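Local coordinates for YaeQ family protein (Pseudomonas syringae pv. tomato, PDB 2OT9), which is of unknown function but belongs to the YaeQ family, placed in the PD-(D/E)XK nuclease-like clan, and binds a meso-tartaric acid molecule in this crystal, at residues A[34-39]-A[105-110]; A[40-45]-A[130-135]. All blocks are in the same frame, centred on the assembly; numbering follows the deposited sequence.

Interaction 1 of 2, residues A[34-39]-A[105-110]. With SRT (S,R meso-tartaric acid), chain C.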
ATOM      1  N   SER A  34     -13.881  -9.251   3.660  1.00 25.03           N
ATOM      2  CA  SER A  34     -14.105  -7.830   3.949  1.00 24.31           C
ATOM      3  C   SER A  34     -13.175  -6.878   3.197  1.00 23.76           C
ATOM      4  O   SER A  34     -13.368  -5.662   3.233  1.00 23.95           O
ATOM      5  CB  SER A  34     -13.958  -7.571   5.441  1.00 24.10           C
ATOM      6  OG  SER A  34     -14.950  -8.288   6.148  1.00 27.31           O
ATOM      7  N   GLU A  35     -12.162  -7.425   2.542  1.00 23.27           N
ATOM      8  CA  GLU A  35     -11.235  -6.623   1.760  1.00 23.22           C
ATOM      9  C   GLU A  35     -11.789  -6.444   0.354  1.00 22.41           C
ATOM     10  O   GLU A  35     -11.920  -7.414  -0.396  1.00 22.00           O
ATOM     11  CB  GLU A  35      -9.858  -7.274   1.684  1.00 23.65           C
ATOM     12  CG  GLU A  35      -8.877  -6.487   0.808  1.00 24.70           C
ATOM     13  CD  GLU A  35      -7.435  -6.884   1.048  1.00 29.63           C
ATOM     14  OE1 GLU A  35      -7.187  -8.087   1.269  1.00 31.99           O
ATOM     15  OE2 GLU A  35      -6.551  -6.000   1.001  1.00 30.20           O
ATOM     16  N   THR A  36     -12.113  -5.203  -0.002  1.00 21.13           N
ATOM     17  CA  THR A  36     -12.647  -4.930  -1.338  1.00 19.76           C
ATOM     18  C   THR A  36     -11.533  -5.050  -2.374  1.00 19.36           C
ATOM     19  O   THR A  36     -10.337  -5.028  -2.023  1.00 18.83           O
ATOM     20  CB  THR A  36     -13.268  -3.525  -1.444  1.00 19.99           C
ATOM     21  OG1 THR A  36     -12.270  -2.550  -1.153  1.00 19.18           O
ATOM     22  CG2 THR A  36     -14.465  -3.369  -0.500  1.00 19.34           C
ATOM     23  N   GLU A  37     -11.915  -5.170  -3.649  1.00 18.59           N
ATOM     24  CA  GLU A  37     -10.935  -5.147  -4.747  1.00 19.73           C
ATOM     25  C   GLU A  37     -10.096  -3.871  -4.686  1.00 19.29           C
ATOM     26  O   GLU A  37      -8.894  -3.913  -4.926  1.00 19.21           O
ATOM     27  CB  GLU A  37     -11.631  -5.264  -6.119  1.00 20.04           C
ATOM     28  CG  GLU A  37     -12.134  -6.660  -6.418  1.00 24.00           C
ATOM     29  CD  GLU A  37     -13.081  -6.719  -7.629  1.00 25.95           C
ATOM     30  OE1 GLU A  37     -13.865  -5.764  -7.865  1.00 27.69           O
ATOM     31  OE2 GLU A  37     -13.038  -7.743  -8.336  1.00 28.03           O
ATOM     32  N   GLU A  38     -10.733  -2.743  -4.359  1.00 19.60           N
ATOM     33  CA  GLU A  38     -10.021  -1.473  -4.210  1.00 20.97           C
ATOM     34  C   GLU A  38      -8.957  -1.521  -3.106  1.00 20.54           C
ATOM     35  O   GLU A  38      -7.827  -1.074  -3.295  1.00 20.97           O
ATOM     36  CB  GLU A  38     -11.021  -0.336  -3.961  1.00 20.42           C
ATOM     37  CG  GLU A  38     -11.794   0.104  -5.225  1.00 22.99           C
ATOM     38  CD  GLU A  38     -13.032  -0.740  -5.542  1.00 27.93           C
ATOM     39  OE1 GLU A  38     -13.429  -1.647  -4.744  1.00 26.57           O
ATOM     40  OE2 GLU A  38     -13.633  -0.476  -6.615  1.00 28.43           O
ATOM     41  N   ARG A  39      -9.318  -2.068  -1.952  1.00 20.79           N
ATOM     42  CA  ARG A  39      -8.368  -2.171  -0.830  1.00 20.53           C
ATOM     43  C   ARG A  39      -7.177  -3.040  -1.204  1.00 20.16           C
ATOM     44  O   ARG A  39      -6.025  -2.658  -1.016  1.00 19.61           O
ATOM     45  CB  ARG A  39      -9.072  -2.718   0.426  1.00 21.00           C
ATOM     46  CG  ARG A  39      -8.127  -2.828   1.642  1.00 22.75           C
ATOM     47  CD  ARG A  39      -8.890  -3.192   2.927  1.00 22.52           C
ATOM     48  NE  ARG A  39      -9.741  -2.086   3.347  1.00 26.42           N
ATOM     49  CZ  ARG A  39      -9.359  -1.095   4.151  1.00 28.88           C
ATOM     50  NH1 ARG A  39      -8.145  -1.098   4.685  1.00 29.20           N
ATOM     51  NH2 ARG A  39     -10.216  -0.118   4.465  1.00 29.88           N
ATOM     52  N   LEU A 105      -1.012   4.450   2.693  1.00 22.85           N
ATOM     53  CA  LEU A 105      -1.662   4.811   1.440  1.00 23.62           C
ATOM     54  C   LEU A 105      -3.161   4.907   1.679  1.00 24.33           C
ATOM     55  O   LEU A 105      -3.863   3.879   1.736  1.00 23.20           O
ATOM     56  CB  LEU A 105      -1.398   3.784   0.320  1.00 23.95           C
ATOM     57  CG  LEU A 105      -0.076   3.811  -0.421  1.00 26.22           C
ATOM     58  CD1 LEU A 105      -0.153   2.903  -1.639  1.00 23.38           C
ATOM     59  CD2 LEU A 105       0.260   5.268  -0.847  1.00 24.92           C
ATOM     60  N   ALA A 106      -3.644   6.134   1.812  1.00 23.84           N
ATOM     61  CA  ALA A 106      -5.032   6.388   2.128  1.00 24.60           C
ATOM     62  C   ALA A 106      -5.854   6.356   0.835  1.00 25.09           C
ATOM     63  O   ALA A 106      -5.314   6.614  -0.240  1.00 25.27           O
ATOM     64  CB  ALA A 106      -5.153   7.747   2.818  1.00 24.30           C
ATOM     65  N   TYR A 107      -7.130   5.992   0.928  1.00 24.96           N
ATOM     66  CA  TYR A 107      -8.025   6.064  -0.234  1.00 25.34           C
ATOM     67  C   TYR A 107      -9.442   6.270   0.247  1.00 26.18           C
ATOM     68  O   TYR A 107      -9.714   6.180   1.452  1.00 25.29           O
ATOM     69  CB  TYR A 107      -7.894   4.820  -1.142  1.00 25.54           C
ATOM     70  CG  TYR A 107      -8.528   3.570  -0.568  1.00 24.42           C
ATOM     71  CD1 TYR A 107      -9.842   3.199  -0.934  1.00 24.49           C
ATOM     72  CD2 TYR A 107      -7.825   2.754   0.306  1.00 23.47           C
ATOM     73  CE1 TYR A 107     -10.437   2.063  -0.407  1.00 24.56           C
ATOM     74  CE2 TYR A 107      -8.418   1.596   0.863  1.00 23.79           C
ATOM     75  CZ  TYR A 107      -9.721   1.263   0.490  1.00 24.07           C
ATOM     76  OH  TYR A 107     -10.323   0.143   1.026  1.00 25.11           O
ATOM     77  N   GLY A 108     -10.343   6.550  -0.696  1.00 26.87           N
ATOM     78  CA  GLY A 108     -11.700   6.947  -0.368  1.00 28.06           C
ATOM     79  C   GLY A 108     -11.753   8.453  -0.200  1.00 29.32           C
ATOM     80  O   GLY A 108     -10.734   9.144  -0.352  1.00 29.82           O
ATOM     81  N   SER A 109     -12.944   8.944   0.122  1.00 29.53           N
ATOM     82  CA  SER A 109     -13.191  10.338   0.439  1.00 30.21           C
ATOM     83  C   SER A 109     -12.513  10.693   1.768  1.00 29.34           C
ATOM     84  O   SER A 109     -12.825  10.109   2.809  1.00 29.29           O
ATOM     85  CB  SER A 109     -14.702  10.570   0.528  1.00 30.54           C
ATOM     86  OG  SER A 109     -15.006  11.769   1.225  0.70 33.34           O
ATOM     87  N   LEU A 110     -11.579  11.635   1.716  1.00 28.75           N
ATOM     88  CA  LEU A 110     -10.728  11.934   2.874  1.00 28.24           C
ATOM     89  C   LEU A 110     -11.073  13.205   3.639  1.00 27.62           C
ATOM     90  O   LEU A 110     -10.436  13.513   4.636  1.00 25.85           O
ATOM     91  CB  LEU A 110      -9.254  11.950   2.444  1.00 28.46           C
ATOM     92  CG  LEU A 110      -8.585  10.622   2.074  1.00 29.29           C
ATOM     93  CD1 LEU A 110      -7.080  10.877   2.064  1.00 30.81           C
ATOM     94  CD2 LEU A 110      -8.927   9.471   3.043  1.00 25.72           C
TER
HETATM   95  O1  SRT C 201      -9.198   1.680   6.380  1.00 36.00           O
HETATM   96  O11 SRT C 201     -10.105   1.486   8.356  1.00 38.93           O
HETATM   97  C1  SRT C 201      -9.389   1.054   7.433  1.00 38.28           C
HETATM   98  C2  SRT C 201      -8.679  -0.270   7.549  0.60 40.03           C
HETATM   99  O2  SRT C 201      -9.495  -1.395   7.917  1.00 41.51           O
HETATM  100  C3  SRT C 201      -7.538  -0.058   8.515  1.00 39.46           C
HETATM  101  O3  SRT C 201      -6.529   0.559   7.710  1.00 36.89           O
HETATM  102  C4  SRT C 201      -7.067  -1.354   9.146  0.60 39.48           C
HETATM  103  O4  SRT C 201      -6.933  -2.409   8.468  1.00 40.20           O
HETATM  104  O41 SRT C 201      -6.819  -1.324  10.370  0.60 39.08           O

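Interaction 2 of 2, residues A[40-45]-A[130-135]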
HETATM    1  N   MSE A  40      -7.450  -4.218  -1.753  1.00 21.06           N
HETATM    2  CA  MSE A  40      -6.385  -5.088  -2.238  1.00 21.61           C
HETATM    3  C   MSE A  40      -5.481  -4.377  -3.248  1.00 21.30           C
HETATM    4  O   MSE A  40      -4.254  -4.473  -3.169  1.00 21.69           O
HETATM    5  CB  MSE A  40      -6.972  -6.349  -2.874  1.00 22.25           C
HETATM    6  CG  MSE A  40      -5.912  -7.087  -3.695  1.00 28.04           C
HETATM    7 SE   MSE A  40      -6.357  -8.960  -3.897  0.45 30.47          SE
HETATM    8  CE  MSE A  40      -6.198  -9.360  -2.025  1.00 33.11           C
ATOM      9  N   THR A  41      -6.085  -3.666  -4.194  1.00 20.65           N
ATOM     10  CA  THR A  41      -5.325  -2.926  -5.196  1.00 20.90           C
ATOM     11  C   THR A  41      -4.412  -1.870  -4.577  1.00 21.19           C
ATOM     12  O   THR A  41      -3.276  -1.700  -5.013  1.00 20.86           O
ATOM     13  CB  THR A  41      -6.271  -2.320  -6.244  1.00 20.91           C
ATOM     14  OG1 THR A  41      -6.970  -3.406  -6.885  1.00 21.72           O
ATOM     15  CG2 THR A  41      -5.504  -1.495  -7.276  1.00 21.26           C
ATOM     16  N   VAL A  42      -4.897  -1.176  -3.549  1.00 21.55           N
ATOM     17  CA  VAL A  42      -4.041  -0.232  -2.828  1.00 20.99           C
ATOM     18  C   VAL A  42      -2.853  -0.967  -2.170  1.00 21.76           C
ATOM     19  O   VAL A  42      -1.718  -0.477  -2.221  1.00 22.01           O
ATOM     20  CB  VAL A  42      -4.828   0.610  -1.797  1.00 20.57           C
ATOM     21  CG1 VAL A  42      -3.901   1.626  -1.134  1.00 21.03           C
ATOM     22  CG2 VAL A  42      -5.966   1.393  -2.510  1.00 19.82           C
ATOM     23  N   ARG A  43      -3.100  -2.134  -1.578  1.00 21.71           N
ATOM     24  CA  ARG A  43      -1.992  -2.953  -1.040  1.00 22.42           C
ATOM     25  C   ARG A  43      -0.962  -3.332  -2.117  1.00 21.87           C
ATOM     26  O   ARG A  43       0.245  -3.334  -1.853  1.00 21.01           O
ATOM     27  CB  ARG A  43      -2.524  -4.223  -0.370  1.00 22.56           C
ATOM     28  CG  ARG A  43      -3.266  -3.949   0.926  1.00 25.01           C
ATOM     29  CD  ARG A  43      -3.111  -5.117   1.902  1.00 28.94           C
ATOM     30  NE  ARG A  43      -3.750  -6.339   1.419  1.00 29.45           N
ATOM     31  CZ  ARG A  43      -3.545  -7.551   1.932  1.00 34.18           C
ATOM     32  NH1 ARG A  43      -4.193  -8.603   1.419  1.00 34.68           N
ATOM     33  NH2 ARG A  43      -2.697  -7.717   2.954  1.00 34.10           N
ATOM     34  N   LEU A  44      -1.439  -3.672  -3.317  1.00 22.34           N
ATOM     35  CA  LEU A  44      -0.529  -4.003  -4.436  1.00 22.77           C
ATOM     36  C   LEU A  44       0.301  -2.799  -4.894  1.00 23.20           C
ATOM     37  O   LEU A  44       1.499  -2.934  -5.212  1.00 22.95           O
ATOM     38  CB  LEU A  44      -1.298  -4.573  -5.641  1.00 23.56           C
ATOM     39  CG  LEU A  44      -2.198  -5.787  -5.417  1.00 23.20           C
ATOM     40  CD1 LEU A  44      -2.826  -6.234  -6.754  1.00 24.23           C
ATOM     41  CD2 LEU A  44      -1.462  -6.918  -4.760  1.00 24.37           C
ATOM     42  N   LEU A  45      -0.324  -1.625  -4.943  1.00 22.87           N
ATOM     43  CA  LEU A  45       0.414  -0.397  -5.273  1.00 23.26           C
ATOM     44  C   LEU A  45       1.489  -0.136  -4.217  1.00 22.85           C
ATOM     45  O   LEU A  45       2.607   0.218  -4.555  1.00 22.13           O
ATOM     46  CB  LEU A  45      -0.536   0.807  -5.326  1.00 23.19           C
ATOM     47  CG  LEU A  45      -1.440   0.916  -6.557  1.00 25.34           C
ATOM     48  CD1 LEU A  45      -2.478   2.032  -6.344  1.00 26.84           C
ATOM     49  CD2 LEU A  45      -0.603   1.155  -7.812  1.00 26.92           C
ATOM     50  N   ALA A 130       0.151   9.264   1.920  1.00 22.48           N
ATOM     51  CA  ALA A 130      -0.197   9.686   0.571  1.00 23.28           C
ATOM     52  C   ALA A 130      -1.579   9.134   0.258  1.00 23.51           C
ATOM     53  O   ALA A 130      -1.958   8.075   0.767  1.00 24.97           O
ATOM     54  CB  ALA A 130       0.825   9.151  -0.429  1.00 23.72           C
ATOM     55  N   ALA A 131      -2.344   9.845  -0.554  1.00 24.00           N
ATOM     56  CA  ALA A 131      -3.673   9.382  -0.965  1.00 24.19           C
ATOM     57  C   ALA A 131      -3.663   8.934  -2.437  1.00 24.43           C
ATOM     58  O   ALA A 131      -3.038   9.581  -3.284  1.00 24.53           O
ATOM     59  CB  ALA A 131      -4.693  10.483  -0.762  1.00 24.30           C
ATOM     60  N   VAL A 132      -4.377   7.848  -2.723  1.00 24.26           N
ATOM     61  CA  VAL A 132      -4.550   7.330  -4.077  1.00 24.62           C
ATOM     62  C   VAL A 132      -5.860   7.913  -4.629  1.00 24.45           C
ATOM     63  O   VAL A 132      -6.892   7.795  -3.969  1.00 25.58           O
ATOM     64  CB  VAL A 132      -4.670   5.775  -4.071  1.00 24.78           C
ATOM     65  CG1 VAL A 132      -4.826   5.232  -5.494  1.00 24.71           C
ATOM     66  CG2 VAL A 132      -3.457   5.109  -3.368  1.00 25.79           C
ATOM     67  N   PRO A 133      -5.825   8.552  -5.812  1.00 24.54           N
ATOM     68  CA  PRO A 133      -7.064   9.135  -6.402  1.00 24.68           C
ATOM     69  C   PRO A 133      -8.098   8.049  -6.720  1.00 25.01           C
ATOM     70  O   PRO A 133      -7.726   6.966  -7.177  1.00 23.44           O
ATOM     71  CB  PRO A 133      -6.569   9.784  -7.715  1.00 24.55           C
ATOM     72  CG  PRO A 133      -5.099   9.946  -7.542  1.00 25.90           C
ATOM     73  CD  PRO A 133      -4.645   8.797  -6.656  1.00 23.89           C
ATOM     74  N   GLN A 134      -9.382   8.334  -6.504  1.00 25.33           N
ATOM     75  CA  GLN A 134     -10.397   7.290  -6.629  1.00 26.43           C
ATOM     76  C   GLN A 134     -10.621   6.845  -8.069  1.00 25.87           C
ATOM     77  O   GLN A 134     -10.884   5.665  -8.308  1.00 26.20           O
ATOM     78  CB  GLN A 134     -11.736   7.685  -5.966  1.00 27.53           C
ATOM     79  CG  GLN A 134     -12.810   6.527  -5.905  0.80 28.10           C
ATOM     80  CD  GLN A 134     -12.565   5.415  -4.836  0.80 30.82           C
ATOM     81  OE1 GLN A 134     -13.270   4.400  -4.824  0.80 33.81           O
ATOM     82  NE2 GLN A 134     -11.593   5.605  -3.959  1.00 27.61           N
ATOM     83  N   ASP A 135     -10.517   7.773  -9.017  1.00 25.98           N
ATOM     84  CA  ASP A 135     -10.773   7.430 -10.421  1.00 25.87           C
ATOM     85  C   ASP A 135      -9.850   6.324 -10.934  1.00 25.19           C
ATOM     86  O   ASP A 135     -10.338   5.318 -11.425  1.00 25.18           O
ATOM     87  CB  ASP A 135     -10.803   8.658 -11.354  1.00 26.54           C
ATOM     88  CG  ASP A 135      -9.474   9.448 -11.396  0.70 28.32           C
ATOM     89  OD1 ASP A 135      -8.477   9.097 -10.722  0.70 29.49           O
ATOM     90  OD2 ASP A 135      -9.444  10.461 -12.137  0.70 30.92           O
TER

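Interaction 1 of 2, residues A[34-39]-A[105-110]
The pocket that holds meso-tartaric acid is bounded on one side by R39, and Y107 packs against the opposite flank of the same arginine. R39 NH2 gives a nearly straight hydrogen bond of 2.8 Å to SRT O1, which lies in the guanidinium plane at its edge; NH1 adds a weak bond to the same oxygen. A positively charged, flat group suits a carboxylate-bearing ligand, which is also hydrogen-bonded to Q86 N and V84 O. The hydroxyl end of Y107 sits over one guanidinium face, CZ displaced toward its rim, while SRT O2 lies over the other. The phenol ring plane is tilted 64° from that of the guanidinium, too steep for a parallel stack, and Y107 OH stands 3.2 Å from R39 CB without hydrogen-bonding to the nitrogens. R39 belongs to the first turn of helix 37-49, and Y107 lies on the segment that continues from strand 101-106 of the large mixed sheet; its long, flat side chain suits it to bridge sheet and helix. With CG anti to the backbone N (chi1 -179°), the arginine chain runs past the phenol oxygen at about a right angle to the tyrosine side chain, then bends at chi3 to bring the guanidinium to the ligand. T36 N-caps the helix, its short side chain turning OG1 back to accept from R39 N at 3.1 Å. E38 CB approaches the tyrosine ring obliquely, 4.3 Å from Y107 CE1.

Interaction 2 of 2, residues A[40-45]-A[130-135]
With CG1 anti to the backbone N in both V42 (chi1 -177°) and V132 (chi1 -179°), V42 presents CG1 to V132 CG2, 4.2 Å away, while V132 CG1 is turned to L45. This is helix-on-sheet packing: helix 37-49 lies against the mixed sheet, meeting the chain between strand 127-131 and helix 134-141. The closest backbones are also those of the two valines, their CA atoms 7.7 Å apart, a spacing that short beta-branched side chains can fill from both sides. Their branches run past each other in opposite directions.

L45 stands one helical turn further on, on the same side of the helix as V42, and its longer chain crosses V132 obliquely. A leucine suits this place because its extra carbon carries the methyls out to V132. The contact is wholly apolar and buried, and no hydrogen bond joins the segments; within the helix, backbone bonds such as L45 N to T41 O run as usual. Around this patch, L137 of helix 134-141 and Y107 also touch V42, while W150 of strand 147-155 reaches L45. V132 thus divides its two methyls between the helix residues: CG2 goes to V42, and CG1 lies 4.1 Å from L45 CD1.

How the interactions relate
From the N terminus, the chain passes through strands 6-16 and 21-31, then enters helix 37-49, whose start serves interaction 1 and whose next turns serve interaction 2. Interaction 1 closes a loop of 65 residues when the chain returns at 105-110; interaction 2 closes one of 84 residues at 130-135. The segments alternate along the sequence, so the two loops cross. Both hold the helix against segments that continue from the neighbouring parallel strands 101-106 and 127-131, which are joined by a probable hydrogen bond from A106 N to A130 O. A salt bridge from E35, just before the helix, to R43 within it links the contacts, and L105 packs on V42 between them.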